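Local coordinates for conserved exported protein (Bacteroides fragilis, PDB 3CLW) that is of unknown function but probably hydrolyses O-glycosidic bonds, at residues V15-D20 / N350-Q355; L270-A275 / H304-W309. All coordinates share one frame; numbering follows the deposited sequence.

Contact 1: V15-D20 / N350-Q355; sequences VYQEID and NASAWQ
Ser352 and Asp20 draw the two segments together. The hydroxyl OG of Ser352 donates to Glu18 O at 2.6 Å, approaching nearly along the line of the C=O bond, and two residues further on Asp20 N gives its hydrogen to Ser352 O, also at 2.6 Å. Ser352 thus uses its side chain and its backbone on the same partner segment. Serine suits the spot: its OG lies opposite the carbonyl carbon (chi1 -74°), and the small side chain lets Asp20 OD2 come to 3.3 Å from Ser352 CB. A third bond, bent at the hydrogen, runs from Gln17 NE2 to Ala351 O at 3.0 Å, reaching that oxygen from above the carbonyl plane. Gln17 gets there by a kink at chi2 (-85°), which brings its amide carbon CD against O and C of Asn350. Where they touch, residues 16-20 and 350-353 run 12° apart, as strand 6-25 passes beside the start of 353-356, a strand of a (beta/alpha)8-type barrel, consistent with glycoside hydrolase family 30. The 350-352 part arrives from helix 328-347, and Asn350, with positive phi, is the first residue to leave helical geometry. The amide oxygens Gln17 OE1 and Asn350 OD1, both acceptors, lie 3.4 Å apart; both turn to Arg409, whose NE bonds OE1 and whose NH2 makes a weak bond to OD1, which explains how they can sit so close. Further out, Gln17 NE2 also reaches Leu346 O, while the acids Glu18 and Asp20 have their partners on strand 307-310.

Contact 2: L270-A275 / H304-W309; sequences LFNCVA and HNTKFW
Cys273 and Lys307 lie side by side in neighbouring parallel strands, 270-276 and 307-310, which with helix 285-300 between them make a beta-alpha-beta unit of the barrel. Three backbone bonds join the segments: Lys307 N to Asn272 O, Val274 N to Lys307 O, and Trp309 N to Val274 O, the last at 2.9 Å. From CB, which lies 3.9 Å from Lys307 CB and above one face of the Phe271 ring, the Cys273 side chain leads to its sulfur. With SG opposite the backbone N (chi1 -179°), the sulfur extends over the indole of Trp309, 3.6 Å from the centroid of the five-membered ring and 27° off its normal, a sulfur-aromatic contact. The nearest ring atom to Cys273 SG is Trp309 CD1, at 3.3 Å. Cysteine fits because a thiol puts one polarisable sulfur directly over the ring face. Phe271 meets the same indole further along: its edge points at the face of the six-membered ring, the planes at 70° and the centroids 5.0 Å apart, a T-shaped pair. On the other face of the sheet Val274 CB meets Phe308 CD1, and both side chains rest on Leu299 of helix 285-300, as suits branched and aromatic apolar groups.

At the corner of the chain, Asn272 is the centre of an inverse gamma turn, and its amide uses both ends: OD1 accepts from Thr306 OG1, and ND2 donates to His304 O. An asparagine serves here since it supplies an acceptor and a donor from one short group. Thr306 is held further by Asn302, whose ND2 also bonds OG1. The methyl Thr306 CG2 rests 4.0 Å from Val274 CG2.

Contacts 1 and 2 lie with centres about 10 Å apart and share a seam, since strands 353-356 and 307-310 are neighbours. Ser352 N and Phe308 O are 2.6 Å apart, a probable backbone hydrogen bond between them. The side chains meet as well: Asp20 OD2 of contact 1 is 2.5 Å from Trp309 NE1 of contact 2, probably a hydrogen bond, and Ala353 CB packs 3.5 Å from Trp309 CD1. The indole of Trp309 is thus held from contact 1 by Asp20 and Ala353 and from contact 2 by Phe271 and Cys273. Lys307 of contact 2 reaches out in salt bridges to Glu18 and Asp20, so a positive charge from 304-309 meets two acidic groups of 15-20.

Contact 1: V15-D20 / N350-Q355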
loop_
_atom_site.group_PDB
_atom_site.type_symbol
_atom_site.label_atom_id
_atom_site.label_comp_id
_atom_site.label_asym_id
_atom_site.label_seq_id
_atom_site.Cartn_x
_atom_site.Cartn_y
_atom_site.Cartn_z
ATOM N N VAL A 15 -15.231 18.729 4.634
ATOM C CA VAL A 15 -14.735 17.666 3.775
ATOM C C VAL A 15 -13.198 17.724 3.658
ATOM O O VAL A 15 -12.627 18.795 3.478
ATOM C CB VAL A 15 -15.390 17.758 2.374
ATOM C CG1 VAL A 15 -14.963 16.602 1.493
ATOM C CG2 VAL A 15 -16.913 17.766 2.489
ATOM N N TYR A 16 -12.537 16.575 3.778
ATOM C CA TYR A 16 -11.098 16.481 3.511
ATOM C C TYR A 16 -10.775 15.810 2.163
ATOM O O TYR A 16 -11.394 16.149 1.153
ATOM C CB TYR A 16 -10.385 15.818 4.690
ATOM C CG TYR A 16 -10.741 16.514 5.975
ATOM C CD1 TYR A 16 -10.234 17.790 6.267
ATOM C CD2 TYR A 16 -11.619 15.934 6.875
ATOM C CE1 TYR A 16 -10.587 18.452 7.453
ATOM C CE2 TYR A 16 -11.979 16.575 8.046
ATOM C CZ TYR A 16 -11.469 17.833 8.332
ATOM O OH TYR A 16 -11.835 18.448 9.502
ATOM N N GLN A 17 -9.808 14.883 2.155
ATOM C CA GLN A 17 -9.314 14.247 0.916
ATOM C C GLN A 17 -10.332 13.267 0.308
ATOM O O GLN A 17 -11.207 12.758 0.998
ATOM C CB GLN A 17 -7.953 13.540 1.140
ATOM C CG GLN A 17 -8.026 12.120 1.803
ATOM C CD GLN A 17 -8.087 12.159 3.316
ATOM O OE1 GLN A 17 -8.465 13.171 3.910
ATOM N NE2 GLN A 17 -7.681 11.058 3.961
ATOM N N GLU A 18 -10.194 13.048 -0.995
ATOM C CA GLU A 18 -10.873 11.989 -1.714
ATOM C C GLU A 18 -10.088 10.674 -1.524
ATOM O O GLU A 18 -8.855 10.683 -1.563
ATOM C CB GLU A 18 -10.920 12.360 -3.191
ATOM C CG GLU A 18 -11.622 11.370 -4.110
ATOM C CD GLU A 18 -11.504 11.783 -5.584
ATOM O OE1 GLU A 18 -10.371 12.115 -6.043
ATOM O OE2 GLU A 18 -12.538 11.791 -6.287
ATOM N N ILE A 19 -10.801 9.566 -1.313
ATOM C CA ILE A 19 -10.164 8.235 -1.220
ATOM C C ILE A 19 -9.948 7.641 -2.612
ATOM O O ILE A 19 -10.876 7.586 -3.423
ATOM C CB ILE A 19 -10.978 7.225 -0.372
ATOM C CG1 ILE A 19 -11.333 7.781 1.019
ATOM C CG2 ILE A 19 -10.238 5.882 -0.251
ATOM C CD1 ILE A 19 -10.118 7.949 1.948
ATOM N N ASP A 20 -8.716 7.224 -2.889
ATOM C CA ASP A 20 -8.389 6.522 -4.128
ATOM C C ASP A 20 -8.581 5.004 -3.956
ATOM O O ASP A 20 -9.339 4.404 -4.687
ATOM C CB ASP A 20 -6.947 6.826 -4.561
ATOM C CG ASP A 20 -6.739 8.297 -4.966
ATOM O OD1 ASP A 20 -7.708 8.933 -5.412
ATOM O OD2 ASP A 20 -5.609 8.802 -4.838
ATOM N N ASN A 350 -3.523 12.923 5.689
ATOM C CA ASN A 350 -4.616 13.020 4.718
ATOM C C ASN A 350 -4.409 12.143 3.485
ATOM O O ASN A 350 -4.662 12.576 2.347
ATOM C CB ASN A 350 -4.861 14.487 4.313
ATOM C CG ASN A 350 -5.666 15.267 5.354
ATOM O OD1 ASN A 350 -6.690 15.862 5.045
ATOM N ND2 ASN A 350 -5.202 15.263 6.580
ATOM N N ALA A 351 -3.931 10.910 3.700
ATOM C CA ALA A 351 -3.538 10.062 2.587
ATOM C C ALA A 351 -4.750 9.728 1.756
ATOM O O ALA A 351 -5.801 9.435 2.315
ATOM C CB ALA A 351 -2.882 8.793 3.096
ATOM N N SER A 352 -4.615 9.728 0.428
ATOM C CA SER A 352 -5.709 9.214 -0.413
ATOM C C SER A 352 -5.714 7.707 -0.662
ATOM O O SER A 352 -6.655 7.184 -1.265
ATOM C CB SER A 352 -5.805 9.973 -1.754
ATOM O OG SER A 352 -6.354 11.277 -1.555
ATOM N N ALA A 353 -4.647 7.019 -0.260
ATOM C CA ALA A 353 -4.527 5.563 -0.424
ATOM C C ALA A 353 -3.645 5.044 0.684
ATOM O O ALA A 353 -2.761 5.777 1.147
ATOM C CB ALA A 353 -3.934 5.189 -1.757
ATOM N N TRP A 354 -3.886 3.793 1.098
ATOM C CA TRP A 354 -3.010 3.059 2.030
ATOM C C TRP A 354 -2.730 1.681 1.427
ATOM O O TRP A 354 -3.668 0.967 1.069
ATOM C CB TRP A 354 -3.639 2.942 3.433
ATOM C CG TRP A 354 -2.610 2.588 4.439
ATOM C CD1 TRP A 354 -1.854 3.458 5.186
ATOM C CD2 TRP A 354 -2.152 1.264 4.775
ATOM N NE1 TRP A 354 -0.977 2.755 5.975
ATOM C CE2 TRP A 354 -1.124 1.410 5.730
ATOM C CE3 TRP A 354 -2.502 -0.032 4.344
ATOM C CZ2 TRP A 354 -0.452 0.306 6.291
ATOM C CZ3 TRP A 354 -1.828 -1.122 4.881
ATOM C CH2 TRP A 354 -0.820 -0.941 5.860
ATOM N N GLN A 355 -1.455 1.317 1.289
ATOM C CA GLN A 355 -1.091 0.111 0.533
ATOM C C GLN A 355 -0.131 -0.799 1.301
ATOM O O GLN A 355 0.912 -0.353 1.800
ATOM C CB GLN A 355 -0.504 0.487 -0.833
ATOM C CG GLN A 355 -1.236 1.684 -1.506
ATOM C CD GLN A 355 -0.850 1.886 -2.940
ATOM O OE1 GLN A 355 0.337 2.004 -3.246
ATOM N NE2 GLN A 355 -1.837 1.933 -3.837
#

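Contact 2: L270-A275 / H304-W309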
loop_
_atom_site.group_PDB
_atom_site.type_symbol
_atom_site.label_atom_id
_atom_site.label_comp_id
_atom_site.label_asym_id
_atom_site.label_seq_id
_atom_site.Cartn_x
_atom_site.Cartn_y
_atom_site.Cartn_z
ATOM N N LEU A 270 2.112 13.124 -14.980
ATOM C CA LEU A 270 2.407 12.893 -13.571
ATOM C C LEU A 270 1.105 12.683 -12.828
ATOM O O LEU A 270 0.161 13.463 -12.993
ATOM C CB LEU A 270 3.121 14.088 -12.953
ATOM C CG LEU A 270 3.569 13.934 -11.477
ATOM C CD1 LEU A 270 4.863 13.126 -11.316
ATOM C CD2 LEU A 270 3.685 15.329 -10.782
ATOM N N PHE A 271 1.056 11.636 -12.009
ATOM C CA PHE A 271 0.022 11.536 -11.008
ATOM C C PHE A 271 0.356 12.527 -9.902
ATOM O O PHE A 271 1.433 12.435 -9.283
ATOM C CB PHE A 271 -0.044 10.113 -10.455
ATOM C CG PHE A 271 -1.106 9.916 -9.416
ATOM C CD1 PHE A 271 -2.334 10.597 -9.500
ATOM C CD2 PHE A 271 -0.909 8.999 -8.371
ATOM C CE1 PHE A 271 -3.327 10.389 -8.538
ATOM C CE2 PHE A 271 -1.901 8.803 -7.402
ATOM C CZ PHE A 271 -3.094 9.516 -7.486
ATOM N N ASN A 272 -0.566 13.462 -9.646
ATOM C CA ASN A 272 -0.304 14.560 -8.731
ATOM C C ASN A 272 -0.485 14.110 -7.287
ATOM O O ASN A 272 -1.512 14.374 -6.647
ATOM C CB ASN A 272 -1.188 15.789 -9.075
ATOM C CG ASN A 272 -0.930 16.995 -8.158
ATOM O OD1 ASN A 272 0.193 17.226 -7.703
ATOM N ND2 ASN A 272 -1.984 17.760 -7.890
ATOM N N CYS A 273 0.565 13.477 -6.783
ATOM C CA CYS A 273 0.528 12.669 -5.568
ATOM C C CYS A 273 1.960 12.280 -5.248
ATOM O O CYS A 273 2.753 11.964 -6.140
ATOM C CB CYS A 273 -0.308 11.392 -5.795
ATOM S SG CYS A 273 -0.480 10.308 -4.370
ATOM N N VAL A 274 2.297 12.321 -3.968
ATOM C CA VAL A 274 3.597 11.865 -3.464
ATOM C C VAL A 274 3.381 10.501 -2.770
ATOM O O VAL A 274 2.474 10.360 -1.948
ATOM C CB VAL A 274 4.143 12.890 -2.447
ATOM C CG1 VAL A 274 5.445 12.420 -1.788
ATOM C CG2 VAL A 274 4.316 14.246 -3.084
ATOM N N ALA A 275 4.208 9.517 -3.108
ATOM C CA ALA A 275 4.166 8.199 -2.466
ATOM C C ALA A 275 5.349 7.963 -1.563
ATOM O O ALA A 275 6.499 8.090 -1.991
ATOM C CB ALA A 275 4.084 7.054 -3.527
ATOM N N HIS A 304 -1.063 23.259 -4.979
ATOM C CA HIS A 304 -1.327 22.400 -6.135
ATOM C C HIS A 304 -2.321 21.256 -5.916
ATOM O O HIS A 304 -2.630 20.500 -6.865
ATOM C CB HIS A 304 -0.011 21.859 -6.655
ATOM C CG HIS A 304 0.370 22.415 -7.976
ATOM N ND1 HIS A 304 1.078 23.596 -8.114
ATOM C CD2 HIS A 304 0.148 21.951 -9.228
ATOM C CE1 HIS A 304 1.279 23.831 -9.401
ATOM N NE2 HIS A 304 0.726 22.846 -10.097
ATOM N N ASN A 305 -2.807 21.151 -4.675
ATOM C CA ASN A 305 -3.772 20.122 -4.292
ATOM C C ASN A 305 -3.178 18.711 -4.501
ATOM O O ASN A 305 -3.867 17.794 -4.932
ATOM C CB ASN A 305 -5.096 20.302 -5.061
ATOM C CG ASN A 305 -6.304 19.711 -4.326
ATOM O OD1 ASN A 305 -6.345 19.666 -3.094
ATOM N ND2 ASN A 305 -7.307 19.285 -5.087
ATOM N N THR A 306 -1.897 18.557 -4.194
ATOM C CA THR A 306 -1.197 17.296 -4.370
ATOM C C THR A 306 -1.663 16.304 -3.335
ATOM O O THR A 306 -1.766 16.626 -2.169
ATOM C CB THR A 306 0.323 17.514 -4.321
ATOM O OG1 THR A 306 0.660 18.421 -5.374
ATOM C CG2 THR A 306 1.115 16.198 -4.499
ATOM N N LYS A 307 -1.984 15.102 -3.794
ATOM C CA LYS A 307 -2.330 13.993 -2.898
ATOM C C LYS A 307 -1.108 13.354 -2.199
ATOM O O LYS A 307 0.045 13.507 -2.617
ATOM C CB LYS A 307 -3.122 12.934 -3.664
ATOM C CG LYS A 307 -4.553 13.328 -4.016
ATOM C CD LYS A 307 -5.164 12.301 -4.905
ATOM C CE LYS A 307 -6.639 12.568 -5.084
ATOM N NZ LYS A 307 -7.298 11.514 -5.914
ATOM N N PHE A 308 -1.397 12.629 -1.123
ATOM C CA PHE A 308 -0.435 11.709 -0.548
ATOM C C PHE A 308 -0.943 10.244 -0.605
ATOM O O PHE A 308 -2.124 10.002 -0.417
ATOM C CB PHE A 308 -0.099 12.112 0.904
ATOM C CG PHE A 308 0.917 11.205 1.538
ATOM C CD1 PHE A 308 2.240 11.257 1.136
ATOM C CD2 PHE A 308 0.527 10.272 2.481
ATOM C CE1 PHE A 308 3.179 10.407 1.697
ATOM C CE2 PHE A 308 1.436 9.410 3.038
ATOM C CZ PHE A 308 2.770 9.468 2.654
ATOM N N TRP A 309 -0.038 9.302 -0.884
ATOM C CA TRP A 309 -0.307 7.851 -0.814
ATOM C C TRP A 309 0.733 7.198 0.091
ATOM O O TRP A 309 1.965 7.376 -0.091
ATOM C CB TRP A 309 -0.219 7.187 -2.193
ATOM C CG TRP A 309 -1.457 7.243 -3.067
ATOM C CD1 TRP A 309 -2.524 8.117 -2.955
ATOM C CD2 TRP A 309 -1.739 6.415 -4.215
ATOM N NE1 TRP A 309 -3.444 7.862 -3.944
ATOM C CE2 TRP A 309 -2.989 6.827 -4.730
ATOM C CE3 TRP A 309 -1.055 5.344 -4.849
ATOM C CZ2 TRP A 309 -3.565 6.235 -5.847
ATOM C CZ3 TRP A 309 -1.637 4.761 -5.980
ATOM C CH2 TRP A 309 -2.882 5.203 -6.454
#